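Local atomic coordinates of endoglucanase (Clostridium thermocellum, PDB entry 2C4X), a protein that probably cleaves cellulose as part of a larger cellulosomal enzyme, the piece here being its C-terminal PKD domain and its CBM44 module, which binds beta-glucan chains and xyloglucan. Residues A[97-102]-A[247-252]; A[167-172]-A[212-217]; A[123-128]-A[137-142]; A[21-26]-A[91-96]. The protein carries 1 engineered substitution. One frame throughout, in Å; residues are numbered along the deposited sequence.

Interaction 1. Residues A[97-102]-A[247-252]; sequences TGDNSK and VDAIDW. With CA (calcium ion), chain C.
With CG anti to the backbone N in both residues (chi1 -176° in Asp99, -167° in Asp248), the two carboxylates approach one calcium ion from opposite directions, where Asp99 lends one oxygen and Asp248 two. Asp99 OD2 binds the metal at 2.5 Å, while Asp248 chelates it through OD1 at 2.6 Å and OD2 at 2.5 Å. Glu106 OE2 and the backbone oxygens of Asn104, Lys133 and Arg136 complete the site, and Asp248 has a further polar partner in Phe132.

The other oxygen of Asp99 turns back on its own chain. Asp99 OD1 takes Ser101 N in an Asx turn and Ser101 OG at 2.6 Å, the hydroxyl on its syn lone pair and the amide from above the carboxylate plane. These two bonds restrain the rotation of the metal-binding carboxylate. Ser101 OG then rests against the methyl group of Ala249, at 3.3 Å from CB.

Farther along, Lys102 lies across Trp252. Its CG stands over the indole, 3.7 Å from the centroid of the five-membered ring, a CH-pi contact, and the chain then bends so that NZ donates to Trp252 O at 3.2 Å. Lys102 N meets Asp251 OD1 at 3.1 Å from above the carboxylate plane. One water joins Lys102 NZ to Asn100 O, and another donates to Ser101 OG and Asp251 OD2.

Calcium thus ties the segment 97-102, in the loop between strands 84-93 and 114-117, to the last strand of the CBM44 beta-sandwich, and its positive charge probably offsets the mutual repulsion of carboxylates gathered so closely.

Interaction 2. Residues A[167-172]-A[212-217]; sequences TFRIWI and WNEITL
Trp171, its CG anti to the backbone N (chi1 -162°), turns an edge to the face of Trp212, a T-shaped pair with ring planes at 75° and five-membered-ring centroids 4.7 Å apart. Trp171 CB also sits over the six-membered ring of Trp212, 3.8 Å from its centroid. On the same side of the sheet, Arg169 holds Glu214 side-on: NE at 3.0 Å and NH2 at 3.3 Å both reach Glu214 OE2, in the guanidinium plane but from above one face of the carboxylate. Thr167 CG2 covers a face of that guanidinium.

Behind these side chains run two antiparallel strands of a CBM44 beta-sandwich sheet, 211-218 being an outermost strand within the chain. Phe168 and Ile215 form one hydrogen-bonded pair, with Phe168 N to Ile215 O at 2.8 Å, and Ile170 and Asn213 form the next. The reverse face is largely apolar apart from Asn213, Ile170 CD1 meeting Ile215 CD1 at 3.9 Å, and it packs on Pro183 and Ile181 of the opposing sheet.

In the second shell, Arg169 NH1 donates to Ala249 O, steadying the guanidinium, and Asn213 ND2 reaches Lys208 O. Phe132 meets Trp212 edge-to-face, and Lys130 makes a cation-pi contact with Trp171.

Interaction 3. Residues A[123-128]-A[137-142]; sequences VVVNTT and GLKWTV
Six backbone hydrogen bonds join Val123, Val125 and Thr127 to Thr141, Lys139 and Gly137 in three reciprocal pairs. The shortest runs from Lys139 N to Val125 O at 2.7 Å; Thr127 N reaches Gly137 O at 2.9 Å with an N-H...O angle of 172°. Between these pairs, CA-H groups close on the same oxygens, as where Val124 CA lies 3.3 Å from Lys139 O.

At the polar ends, Glu129 of the connecting loop forms a salt bridge with Lys139 NZ and donates its backbone N to Thr127 OG1. Asn126 OD1 accepts from Arg136, whose carbonyl binds calcium.

Packing differs on the two faces. On one, Thr127 CG2 lies between its backbone N and carbonyl carbon, which brings it against Lys139 CB at 3.6 Å, while Val125 runs alongside the lysine and Val123 CG1 touches Thr141 CB. On the other, Val124 CG2 presses on Leu138 CB at 3.9 Å; both residues, with Trp140, pack on Leu152 of the opposing sheet. Val123 O approaches the Trp140 ring at its edge, 3.5 Å from CD1.

Such pairing defines an antiparallel beta hairpin, here at the border of a CBM44 beta-sandwich sheet, its loop supplying two calcium-binding carbonyls.

Interaction 4. Residues A[21-26]-A[91-96]; sequences PVTDEN and IKVTSA
Pro21 and Ile91 meet at a slant, proline CG against isoleucine CD1 at 3.7 Å, inside the PKD domain, a beta-sandwich whose edge strand 84-93 here receives a loop closed by a type II turn from Val22 to Glu25. The proline ring also leans on Val93, CG lying 4.0 Å from CG2. The other branch of Val93, CG1, is turned anti to its own amide nitrogen (chi1 -179°) and packs over the face of the Val22-Thr23 peptide, 3.5 Å from Thr23 N, while Thr23 CG2 rests against it. Tyr65 and Tyr71 also touch Val93 from elsewhere in the domain.

Val22 takes a different course, with CG1 beside Thr94 OG1 and CG2 facing the methyl of Ala96 at 3.9 Å. Backbone bonds hold this register through a single bridge: Thr94 N donates to Pro21 O at 3.2 Å, and Thr94 O takes Thr23 N at 2.9 Å. Inside the turn, Glu25 OE1 accepts from Val22 N, keeping the carboxylate folded back on the loop.

The hydroxyl of Thr23 occupies the position between its backbone N and carbonyl carbon (chi1 52°), where Thr23 OG1 accepts from Ala96 N at 3.1 Å, with an N-H...O angle of 149°.

How the interactions relate
From the N terminus, interaction 4 comes first: residues 21-26 meet 91-96 and close a loop of 64 residues within the PKD domain. The chain runs directly from 96 into 97-102, where interaction 1 opens, to be closed only by 247-252 near the C terminus. Nested in that long loop, interaction 3 closes a short hairpin, and interaction 2, in series after it, joins strands 165-172 and 211-218; none of the four cross. Strand 241-251 lies between the inner two in one sheet, Val247 O bonding to Leu138 N and Asp251 O to Thr167 N. Interaction 4 touches none of the others, adjoining interaction 1 through sequence alone.

Interaction 1. Residues A[97-102]-A[247-252]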
loop_
_atom_site.group_PDB
_atom_site.type_symbol
_atom_site.label_atom_id
_atom_site.label_comp_id
_atom_site.label_asym_id
_atom_site.label_seq_id
_atom_site.Cartn_x
_atom_site.Cartn_y
_atom_site.Cartn_z
ATOM N N THR A 97 11.528 9.294 -0.596
ATOM C CA THR A 97 12.606 8.354 -0.306
ATOM C C THR A 97 12.272 7.642 0.992
ATOM O O THR A 97 11.395 8.076 1.739
ATOM C CB THR A 97 13.982 9.060 -0.150
ATOM O OG1 THR A 97 13.924 10.002 0.929
ATOM C CG2 THR A 97 14.386 9.792 -1.434
ATOM N N GLY A 98 12.973 6.553 1.269
ATOM C CA GLY A 98 12.739 5.802 2.497
ATOM C C GLY A 98 11.493 4.932 2.454
ATOM O O GLY A 98 10.765 4.906 1.457
ATOM N N ASP A 99 11.251 4.229 3.556
ATOM C CA ASP A 99 10.172 3.257 3.660
ATOM C C ASP A 99 9.780 3.173 5.130
ATOM O O ASP A 99 10.536 2.650 5.951
ATOM C CB ASP A 99 10.666 1.900 3.147
ATOM C CG ASP A 99 9.582 0.827 3.120
ATOM O OD1 ASP A 99 8.450 1.049 3.599
ATOM O OD2 ASP A 99 9.887 -0.271 2.608
ATOM N N ASN A 100 8.608 3.716 5.454
ATOM C CA ASN A 100 8.100 3.730 6.825
ATOM C C ASN A 100 7.141 2.565 7.125
ATOM O O ASN A 100 6.392 2.605 8.107
ATOM C CB ASN A 100 7.432 5.081 7.139
ATOM C CG ASN A 100 8.405 6.251 7.062
ATOM O OD1 ASN A 100 8.081 7.315 6.506
ATOM N ND2 ASN A 100 9.604 6.067 7.620
ATOM N N SER A 101 7.173 1.533 6.283
ATOM C CA SER A 101 6.354 0.334 6.480
ATOM C C SER A 101 6.669 -0.344 7.806
ATOM O O SER A 101 7.785 -0.225 8.327
ATOM C CB SER A 101 6.586 -0.667 5.350
ATOM O OG SER A 101 6.147 -0.142 4.112
ATOM N N LYS A 102 5.681 -1.054 8.341
ATOM C CA LYS A 102 5.866 -1.900 9.522
ATOM C C LYS A 102 7.047 -2.852 9.324
ATOM O O LYS A 102 7.870 -3.023 10.224
ATOM C CB LYS A 102 4.576 -2.678 9.845
ATOM C CG LYS A 102 3.417 -1.801 10.356
ATOM C CD LYS A 102 3.689 -1.275 11.759
ATOM C CE LYS A 102 2.535 -0.456 12.300
ATOM N NZ LYS A 102 2.398 0.851 11.598
ATOM N N VAL A 247 10.280 -9.630 -1.402
ATOM C CA VAL A 247 9.238 -9.230 -0.455
ATOM C C VAL A 247 9.674 -7.950 0.239
ATOM O O VAL A 247 10.801 -7.854 0.720
ATOM C CB VAL A 247 8.980 -10.318 0.627
ATOM C CG1 VAL A 247 7.873 -9.876 1.582
ATOM C CG2 VAL A 247 8.636 -11.669 -0.016
ATOM N N ASP A 248 8.778 -6.971 0.296
ATOM C CA ASP A 248 9.112 -5.685 0.906
ATOM C C ASP A 248 7.862 -4.958 1.319
ATOM O O ASP A 248 6.777 -5.247 0.813
ATOM C CB ASP A 248 9.915 -4.799 -0.064
ATOM C CG ASP A 248 10.558 -3.602 0.626
ATOM O OD1 ASP A 248 10.749 -3.646 1.863
ATOM O OD2 ASP A 248 10.882 -2.603 -0.060
ATOM N N ALA A 249 8.035 -4.019 2.247
ATOM C CA ALA A 249 7.017 -3.030 2.593
ATOM C C ALA A 249 5.700 -3.665 3.039
ATOM O O ALA A 249 4.616 -3.254 2.600
ATOM C CB ALA A 249 6.802 -2.041 1.436
ATOM N N ILE A 250 5.805 -4.673 3.905
ATOM C CA ILE A 250 4.627 -5.228 4.582
ATOM C C ILE A 250 4.150 -4.186 5.591
ATOM O O ILE A 250 4.930 -3.702 6.422
ATOM C CB ILE A 250 4.916 -6.575 5.276
ATOM C CG1 ILE A 250 5.524 -7.568 4.278
ATOM C CG2 ILE A 250 3.637 -7.147 5.883
ATOM C CD1 ILE A 250 6.115 -8.816 4.925
ATOM N N ASP A 251 2.879 -3.819 5.491
ATOM C CA ASP A 251 2.383 -2.644 6.190
ATOM C C ASP A 251 0.944 -2.798 6.669
ATOM O O ASP A 251 0.145 -3.521 6.067
ATOM C CB ASP A 251 2.492 -1.418 5.271
ATOM C CG ASP A 251 2.641 -0.123 6.040
ATOM O OD1 ASP A 251 2.922 -0.172 7.260
ATOM O OD2 ASP A 251 2.486 0.951 5.419
ATOM N N TRP A 252 0.636 -2.111 7.764
ATOM C CA TRP A 252 -0.725 -2.019 8.283
ATOM C C TRP A 252 -0.830 -0.790 9.178
ATOM O O TRP A 252 0.185 -0.159 9.497
ATOM C CB TRP A 252 -1.136 -3.290 9.043
ATOM C CG TRP A 252 -0.279 -3.593 10.235
ATOM C CD1 TRP A 252 -0.422 -3.087 11.504
ATOM C CD2 TRP A 252 0.860 -4.465 10.277
ATOM N NE1 TRP A 252 0.561 -3.591 12.324
ATOM C CE2 TRP A 252 1.359 -4.440 11.599
ATOM C CE3 TRP A 252 1.506 -5.269 9.323
ATOM C CZ2 TRP A 252 2.479 -5.184 11.993
ATOM C CZ3 TRP A 252 2.618 -6.013 9.717
ATOM C CH2 TRP A 252 3.089 -5.963 11.042
HETATM CA CA CA C . 11.985 -1.389 1.844
HETATM O O HOH W 1 3.692 2.151 9.589
HETATM O O HOH W 2 3.655 0.949 2.993
#

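Interaction 2. Residues A[167-172]-A[212-217]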
loop_
_atom_site.group_PDB
_atom_site.type_symbol
_atom_site.label_atom_id
_atom_site.label_comp_id
_atom_site.label_asym_id
_atom_site.label_seq_id
_atom_site.Cartn_x
_atom_site.Cartn_y
_atom_site.Cartn_z
ATOM N N THR A 167 -0.991 -5.275 4.219
ATOM C CA THR A 167 -0.644 -5.184 2.805
ATOM C C THR A 167 0.764 -5.736 2.573
ATOM O O THR A 167 1.727 -5.269 3.185
ATOM C CB THR A 167 -0.731 -3.713 2.311
ATOM O OG1 THR A 167 -2.075 -3.250 2.459
ATOM C CG2 THR A 167 -0.325 -3.587 0.856
ATOM N N PHE A 168 0.870 -6.734 1.696
ATOM C CA PHE A 168 2.151 -7.334 1.321
ATOM C C PHE A 168 2.513 -6.871 -0.086
ATOM O O PHE A 168 1.628 -6.706 -0.929
ATOM C CB PHE A 168 2.053 -8.865 1.302
ATOM C CG PHE A 168 1.771 -9.495 2.643
ATOM C CD1 PHE A 168 0.497 -9.419 3.225
ATOM C CD2 PHE A 168 2.769 -10.210 3.303
ATOM C CE1 PHE A 168 0.229 -10.024 4.462
ATOM C CE2 PHE A 168 2.520 -10.823 4.540
ATOM C CZ PHE A 168 1.243 -10.735 5.121
ATOM N N ARG A 169 3.801 -6.657 -0.337
ATOM C CA ARG A 169 4.298 -6.466 -1.702
ATOM C C ARG A 169 5.271 -7.585 -2.066
ATOM O O ARG A 169 6.280 -7.794 -1.389
ATOM C CB ARG A 169 4.946 -5.084 -1.885
ATOM C CG ARG A 169 3.940 -3.955 -1.996
ATOM C CD ARG A 169 3.535 -3.391 -0.642
ATOM N NE ARG A 169 2.659 -2.225 -0.803
ATOM C CZ ARG A 169 2.467 -1.281 0.118
ATOM N NH1 ARG A 169 3.093 -1.341 1.289
ATOM N NH2 ARG A 169 1.654 -0.263 -0.135
ATOM N N ILE A 170 4.950 -8.308 -3.134
ATOM C CA ILE A 170 5.682 -9.516 -3.499
ATOM C C ILE A 170 6.021 -9.480 -4.983
ATOM O O ILE A 170 5.130 -9.397 -5.826
ATOM C CB ILE A 170 4.856 -10.808 -3.163
ATOM C CG1 ILE A 170 4.295 -10.748 -1.736
ATOM C CG2 ILE A 170 5.697 -12.078 -3.349
ATOM C CD1 ILE A 170 3.207 -11.797 -1.433
ATOM N N TRP A 171 7.312 -9.530 -5.289
ATOM C CA TRP A 171 7.788 -9.602 -6.664
ATOM C C TRP A 171 7.886 -11.072 -7.051
ATOM O O TRP A 171 8.698 -11.815 -6.504
ATOM C CB TRP A 171 9.156 -8.919 -6.789
ATOM C CG TRP A 171 9.553 -8.539 -8.196
ATOM C CD1 TRP A 171 9.357 -7.330 -8.799
ATOM C CD2 TRP A 171 10.224 -9.364 -9.163
ATOM N NE1 TRP A 171 9.856 -7.348 -10.081
ATOM C CE2 TRP A 171 10.394 -8.584 -10.331
ATOM C CE3 TRP A 171 10.694 -10.686 -9.157
ATOM C CZ2 TRP A 171 11.018 -9.082 -11.486
ATOM C CZ3 TRP A 171 11.313 -11.182 -10.305
ATOM C CH2 TRP A 171 11.471 -10.378 -11.454
ATOM N N ILE A 172 7.050 -11.490 -7.994
ATOM C CA ILE A 172 6.981 -12.895 -8.391
ATOM C C ILE A 172 7.546 -13.078 -9.806
ATOM O O ILE A 172 7.092 -12.408 -10.734
ATOM C CB ILE A 172 5.525 -13.414 -8.291
ATOM C CG1 ILE A 172 5.015 -13.261 -6.848
ATOM C CG2 ILE A 172 5.414 -14.867 -8.768
ATOM C CD1 ILE A 172 3.512 -13.127 -6.718
ATOM N N TRP A 212 5.878 -6.340 -9.190
ATOM C CA TRP A 212 5.404 -6.252 -7.816
ATOM C C TRP A 212 3.905 -6.493 -7.748
ATOM O O TRP A 212 3.128 -5.902 -8.512
ATOM C CB TRP A 212 5.757 -4.891 -7.206
ATOM C CG TRP A 212 7.217 -4.749 -6.875
ATOM C CD1 TRP A 212 8.158 -4.034 -7.573
ATOM C CD2 TRP A 212 7.903 -5.337 -5.764
ATOM N NE1 TRP A 212 9.386 -4.145 -6.960
ATOM C CE2 TRP A 212 9.259 -4.937 -5.850
ATOM C CE3 TRP A 212 7.507 -6.166 -4.704
ATOM C CZ2 TRP A 212 10.216 -5.337 -4.914
ATOM C CZ3 TRP A 212 8.462 -6.561 -3.774
ATOM C CH2 TRP A 212 9.800 -6.146 -3.888
ATOM N N ASN A 213 3.513 -7.379 -6.832
ATOM C CA ASN A 213 2.116 -7.680 -6.574
ATOM C C ASN A 213 1.737 -7.216 -5.180
ATOM O O ASN A 213 2.355 -7.621 -4.188
ATOM C CB ASN A 213 1.844 -9.183 -6.692
ATOM C CG ASN A 213 1.975 -9.689 -8.109
ATOM O OD1 ASN A 213 0.978 -9.917 -8.787
ATOM N ND2 ASN A 213 3.207 -9.860 -8.571
ATOM N N GLU A 214 0.722 -6.364 -5.117
ATOM C CA GLU A 214 0.213 -5.879 -3.854
ATOM C C GLU A 214 -0.980 -6.742 -3.442
ATOM O O GLU A 214 -2.011 -6.756 -4.117
ATOM C CB GLU A 214 -0.155 -4.397 -3.970
ATOM C CG GLU A 214 -0.455 -3.724 -2.648
ATOM C CD GLU A 214 -0.406 -2.213 -2.740
ATOM O OE1 GLU A 214 -1.480 -1.587 -2.607
ATOM O OE2 GLU A 214 0.700 -1.658 -2.946
ATOM N N ILE A 215 -0.811 -7.489 -2.353
ATOM C CA ILE A 215 -1.824 -8.431 -1.870
ATOM C C ILE A 215 -2.177 -8.095 -0.421
ATOM O O ILE A 215 -1.293 -7.976 0.428
ATOM C CB ILE A 215 -1.337 -9.909 -1.979
ATOM C CG1 ILE A 215 -0.888 -10.237 -3.406
ATOM C CG2 ILE A 215 -2.433 -10.884 -1.538
ATOM C CD1 ILE A 215 -0.021 -11.491 -3.522
ATOM N N THR A 216 -3.466 -7.912 -0.148
ATOM C CA THR A 216 -3.913 -7.637 1.219
ATOM C C THR A 216 -4.457 -8.880 1.919
ATOM O O THR A 216 -4.877 -9.851 1.276
ATOM C CB THR A 216 -4.975 -6.517 1.295
ATOM O OG1 THR A 216 -6.173 -6.951 0.647
ATOM C CG2 THR A 216 -4.471 -5.221 0.652
ATOM N N LEU A 217 -4.466 -8.822 3.247
ATOM C CA LEU A 217 -4.948 -9.917 4.077
ATOM C C LEU A 217 -5.509 -9.350 5.378
ATOM O O LEU A 217 -4.849 -8.547 6.038
ATOM C CB LEU A 217 -3.797 -10.884 4.364
ATOM C CG LEU A 217 -4.035 -11.994 5.391
ATOM C CD1 LEU A 217 -5.087 -12.967 4.909
ATOM C CD2 LEU A 217 -2.748 -12.699 5.686
HETATM O O HOH W 3 -3.561 -2.055 -0.059
#

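Interaction 3. Residues A[123-128]-A[137-142]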
loop_
_atom_site.group_PDB
_atom_site.type_symbol
_atom_site.label_atom_id
_atom_site.label_comp_id
_atom_site.label_asym_id
_atom_site.label_seq_id
_atom_site.Cartn_x
_atom_site.Cartn_y
_atom_site.Cartn_z
ATOM N N VAL A 123 16.096 -19.910 1.198
ATOM C CA VAL A 123 17.039 -19.034 1.860
ATOM C C VAL A 123 16.518 -17.608 1.683
ATOM O O VAL A 123 15.930 -17.279 0.646
ATOM C CB VAL A 123 18.485 -19.210 1.315
ATOM C CG1 VAL A 123 18.597 -18.752 -0.133
ATOM C CG2 VAL A 123 19.494 -18.465 2.184
ATOM N N VAL A 124 16.707 -16.781 2.701
ATOM C CA VAL A 124 16.290 -15.383 2.637
ATOM C C VAL A 124 17.431 -14.458 3.058
ATOM O O VAL A 124 18.120 -14.720 4.043
ATOM C CB VAL A 124 14.988 -15.119 3.460
ATOM C CG1 VAL A 124 15.221 -15.289 4.964
ATOM C CG2 VAL A 124 14.415 -13.748 3.143
ATOM N N VAL A 125 17.640 -13.396 2.284
ATOM C CA VAL A 125 18.617 -12.362 2.621
ATOM C C VAL A 125 17.994 -10.979 2.470
ATOM O O VAL A 125 17.037 -10.798 1.708
ATOM C CB VAL A 125 19.903 -12.431 1.744
ATOM C CG1 VAL A 125 20.602 -13.786 1.886
ATOM C CG2 VAL A 125 19.601 -12.114 0.273
ATOM N N ASN A 126 18.540 -10.015 3.205
ATOM C CA ASN A 126 18.233 -8.610 2.991
ATOM C C ASN A 126 19.026 -8.088 1.789
ATOM O O ASN A 126 20.256 -8.197 1.748
ATOM C CB ASN A 126 18.519 -7.793 4.253
ATOM C CG ASN A 126 18.097 -6.338 4.113
ATOM O OD1 ASN A 126 18.616 -5.616 3.268
ATOM N ND2 ASN A 126 17.155 -5.905 4.943
ATOM N N THR A 127 18.311 -7.518 0.820
ATOM C CA THR A 127 18.882 -7.197 -0.489
ATOM C C THR A 127 18.669 -5.742 -0.916
ATOM O O THR A 127 17.719 -5.097 -0.479
ATOM C CB THR A 127 18.304 -8.133 -1.592
ATOM O OG1 THR A 127 19.001 -7.915 -2.825
ATOM C CG2 THR A 127 16.810 -7.879 -1.814
ATOM N N THR A 128 19.559 -5.244 -1.772
ATOM C CA THR A 128 19.374 -3.962 -2.445
ATOM C C THR A 128 19.039 -4.168 -3.930
ATOM O O THR A 128 18.839 -3.193 -4.660
ATOM C CB THR A 128 20.632 -3.048 -2.334
ATOM O OG1 THR A 128 21.776 -3.731 -2.861
ATOM C CG2 THR A 128 20.913 -2.652 -0.887
ATOM N N GLY A 137 14.904 -4.685 0.728
ATOM C CA GLY A 137 13.787 -5.599 0.952
ATOM C C GLY A 137 14.363 -6.977 1.216
ATOM O O GLY A 137 15.555 -7.109 1.491
ATOM N N LEU A 138 13.515 -8.001 1.135
ATOM C CA LEU A 138 13.971 -9.386 1.268
ATOM C C LEU A 138 14.100 -10.051 -0.091
ATOM O O LEU A 138 13.340 -9.750 -1.024
ATOM C CB LEU A 138 13.035 -10.207 2.167
ATOM C CG LEU A 138 12.956 -9.830 3.649
ATOM C CD1 LEU A 138 12.070 -10.812 4.424
ATOM C CD2 LEU A 138 14.352 -9.733 4.282
ATOM N N LYS A 139 15.079 -10.944 -0.194
ATOM C CA LYS A 139 15.283 -11.754 -1.377
ATOM C C LYS A 139 15.189 -13.203 -0.929
ATOM O O LYS A 139 16.011 -13.676 -0.141
ATOM C CB LYS A 139 16.647 -11.450 -2.001
ATOM C CG LYS A 139 16.997 -12.274 -3.222
ATOM C CD LYS A 139 18.414 -11.955 -3.685
ATOM C CE LYS A 139 18.880 -12.932 -4.739
ATOM N NZ LYS A 139 20.213 -12.560 -5.307
ATOM N N TRP A 140 14.173 -13.892 -1.429
ATOM C CA TRP A 140 13.827 -15.230 -0.965
ATOM C C TRP A 140 14.016 -16.215 -2.107
ATOM O O TRP A 140 13.264 -16.201 -3.082
ATOM C CB TRP A 140 12.383 -15.224 -0.446
ATOM C CG TRP A 140 11.790 -16.554 0.011
ATOM C CD1 TRP A 140 12.447 -17.617 0.578
ATOM C CD2 TRP A 140 10.399 -16.916 -0.027
ATOM N NE1 TRP A 140 11.546 -18.626 0.874
ATOM C CE2 TRP A 140 10.286 -18.221 0.513
ATOM C CE3 TRP A 140 9.237 -16.261 -0.470
ATOM C CZ2 TRP A 140 9.049 -18.890 0.615
ATOM C CZ3 TRP A 140 8.004 -16.926 -0.364
ATOM C CH2 TRP A 140 7.922 -18.226 0.177
ATOM N N THR A 141 15.040 -17.052 -1.990
ATOM C CA THR A 141 15.367 -18.014 -3.043
ATOM C C THR A 141 14.959 -19.420 -2.625
ATOM O O THR A 141 15.412 -19.929 -1.601
ATOM C CB THR A 141 16.872 -17.968 -3.422
ATOM O OG1 THR A 141 17.251 -16.618 -3.726
ATOM C CG2 THR A 141 17.163 -18.857 -4.634
ATOM N N VAL A 142 14.094 -20.030 -3.432
ATOM C CA VAL A 142 13.553 -21.359 -3.155
ATOM C C VAL A 142 14.049 -22.374 -4.180
ATOM O O VAL A 142 13.975 -22.143 -5.392
ATOM C CB VAL A 142 12.000 -21.353 -3.153
ATOM C CG1 VAL A 142 11.441 -22.761 -2.867
ATOM C CG2 VAL A 142 11.462 -20.336 -2.152
#

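Interaction 4. Residues A[21-26]-A[91-96]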
loop_
_atom_site.group_PDB
_atom_site.type_symbol
_atom_site.label_atom_id
_atom_site.label_comp_id
_atom_site.label_asym_id
_atom_site.label_seq_id
_atom_site.Cartn_x
_atom_site.Cartn_y
_atom_site.Cartn_z
ATOM N N PRO A 21 1.221 11.757 -6.146
ATOM C CA PRO A 21 2.450 12.521 -5.890
ATOM C C PRO A 21 3.310 11.948 -4.756
ATOM O O PRO A 21 2.811 11.211 -3.905
ATOM C CB PRO A 21 1.911 13.900 -5.483
ATOM C CG PRO A 21 0.576 13.592 -4.875
ATOM C CD PRO A 21 0.017 12.488 -5.700
ATOM N N VAL A 22 4.593 12.288 -4.755
ATOM C CA VAL A 22 5.434 12.016 -3.603
ATOM C C VAL A 22 5.683 13.323 -2.829
ATOM O O VAL A 22 5.327 14.425 -3.290
ATOM C CB VAL A 22 6.765 11.279 -3.972
ATOM C CG1 VAL A 22 6.468 9.937 -4.654
ATOM C CG2 VAL A 22 7.672 12.142 -4.841
ATOM N N THR A 23 6.282 13.199 -1.651
ATOM C CA THR A 23 6.576 14.371 -0.851
ATOM C C THR A 23 7.503 15.293 -1.627
ATOM O O THR A 23 8.425 14.826 -2.330
ATOM C CB THR A 23 7.168 14.009 0.525
ATOM O OG1 THR A 23 8.279 13.118 0.362
ATOM C CG2 THR A 23 6.113 13.327 1.371
ATOM N N ASP A 24 7.200 16.589 -1.526
ATOM C CA ASP A 24 7.958 17.681 -2.126
ATOM C C ASP A 24 7.924 17.712 -3.663
ATOM O O ASP A 24 8.708 18.414 -4.296
ATOM C CB ASP A 24 9.385 17.718 -1.562
ATOM C CG ASP A 24 9.422 18.205 -0.102
ATOM O OD1 ASP A 24 8.892 19.322 0.201
ATOM O OD2 ASP A 24 9.980 17.465 0.747
ATOM N N GLU A 25 6.999 16.958 -4.252
ATOM C CA GLU A 25 6.755 17.010 -5.687
ATOM C C GLU A 25 5.611 17.991 -5.938
ATOM O O GLU A 25 4.621 18.000 -5.198
ATOM C CB GLU A 25 6.370 15.622 -6.203
ATOM C CG GLU A 25 5.967 15.590 -7.666
ATOM C CD GLU A 25 5.696 14.195 -8.183
ATOM O OE1 GLU A 25 5.341 13.303 -7.385
ATOM O OE2 GLU A 25 5.839 13.996 -9.408
ATOM N N ASN A 26 5.748 18.823 -6.968
ATOM C CA ASN A 26 4.666 19.729 -7.335
ATOM C C ASN A 26 3.433 19.002 -7.846
ATOM O O ASN A 26 3.530 18.117 -8.709
ATOM C CB ASN A 26 5.115 20.741 -8.378
ATOM C CG ASN A 26 5.861 21.890 -7.769
ATOM O OD1 ASN A 26 5.285 22.944 -7.490
ATOM N ND2 ASN A 26 7.126 21.692 -7.530
ATOM N N ILE A 91 -6.314 13.586 -1.804
ATOM C CA ILE A 91 -5.038 13.291 -2.446
ATOM C C ILE A 91 -4.137 12.502 -1.486
ATOM O O ILE A 91 -3.985 12.869 -0.307
ATOM C CB ILE A 91 -4.335 14.603 -2.961
ATOM C CG1 ILE A 91 -3.124 14.285 -3.858
ATOM C CG2 ILE A 91 -3.948 15.547 -1.794
ATOM C CD1 ILE A 91 -2.561 15.530 -4.568
ATOM N N LYS A 92 -3.554 11.419 -1.994
ATOM C CA LYS A 92 -2.600 10.634 -1.226
ATOM C C LYS A 92 -1.168 10.944 -1.654
ATOM O O LYS A 92 -0.831 10.913 -2.839
ATOM C CB LYS A 92 -2.901 9.131 -1.331
ATOM C CG LYS A 92 -1.980 8.277 -0.467
ATOM C CD LYS A 92 -2.276 6.780 -0.576
ATOM C CE LYS A 92 -1.044 5.980 -0.161
ATOM N NZ LYS A 92 -1.341 4.529 -0.022
ATOM N N VAL A 93 -0.331 11.254 -0.671
ATOM C CA VAL A 93 1.066 11.589 -0.907
ATOM C C VAL A 93 1.914 10.509 -0.234
ATOM O O VAL A 93 1.705 10.180 0.942
ATOM C CB VAL A 93 1.420 12.993 -0.341
ATOM C CG1 VAL A 93 2.896 13.366 -0.614
ATOM C CG2 VAL A 93 0.468 14.084 -0.907
ATOM N N THR A 94 2.860 9.954 -0.989
ATOM C CA THR A 94 3.744 8.918 -0.471
ATOM C C THR A 94 5.153 9.491 -0.338
ATOM O O THR A 94 5.476 10.525 -0.941
ATOM C CB THR A 94 3.750 7.639 -1.359
ATOM O OG1 THR A 94 4.284 7.949 -2.648
ATOM C CG2 THR A 94 2.337 7.070 -1.524
ATOM N N SER A 95 5.976 8.831 0.467
ATOM C CA SER A 95 7.333 9.300 0.747
ATOM C C SER A 95 8.206 9.273 -0.516
ATOM O O SER A 95 8.186 8.297 -1.262
ATOM C CB SER A 95 7.951 8.426 1.837
ATOM O OG SER A 95 9.014 9.115 2.470
ATOM N N ALA A 96 8.967 10.342 -0.746
ATOM C CA ALA A 96 9.850 10.429 -1.920
ATOM C C ALA A 96 11.007 9.451 -1.812
ATOM O O ALA A 96 11.420 8.866 -2.814
ATOM C CB ALA A 96 10.374 11.845 -2.107
HETATM O O HOH W 4 3.076 8.050 -5.028
HETATM O O HOH W 5 0.616 9.012 -3.857
#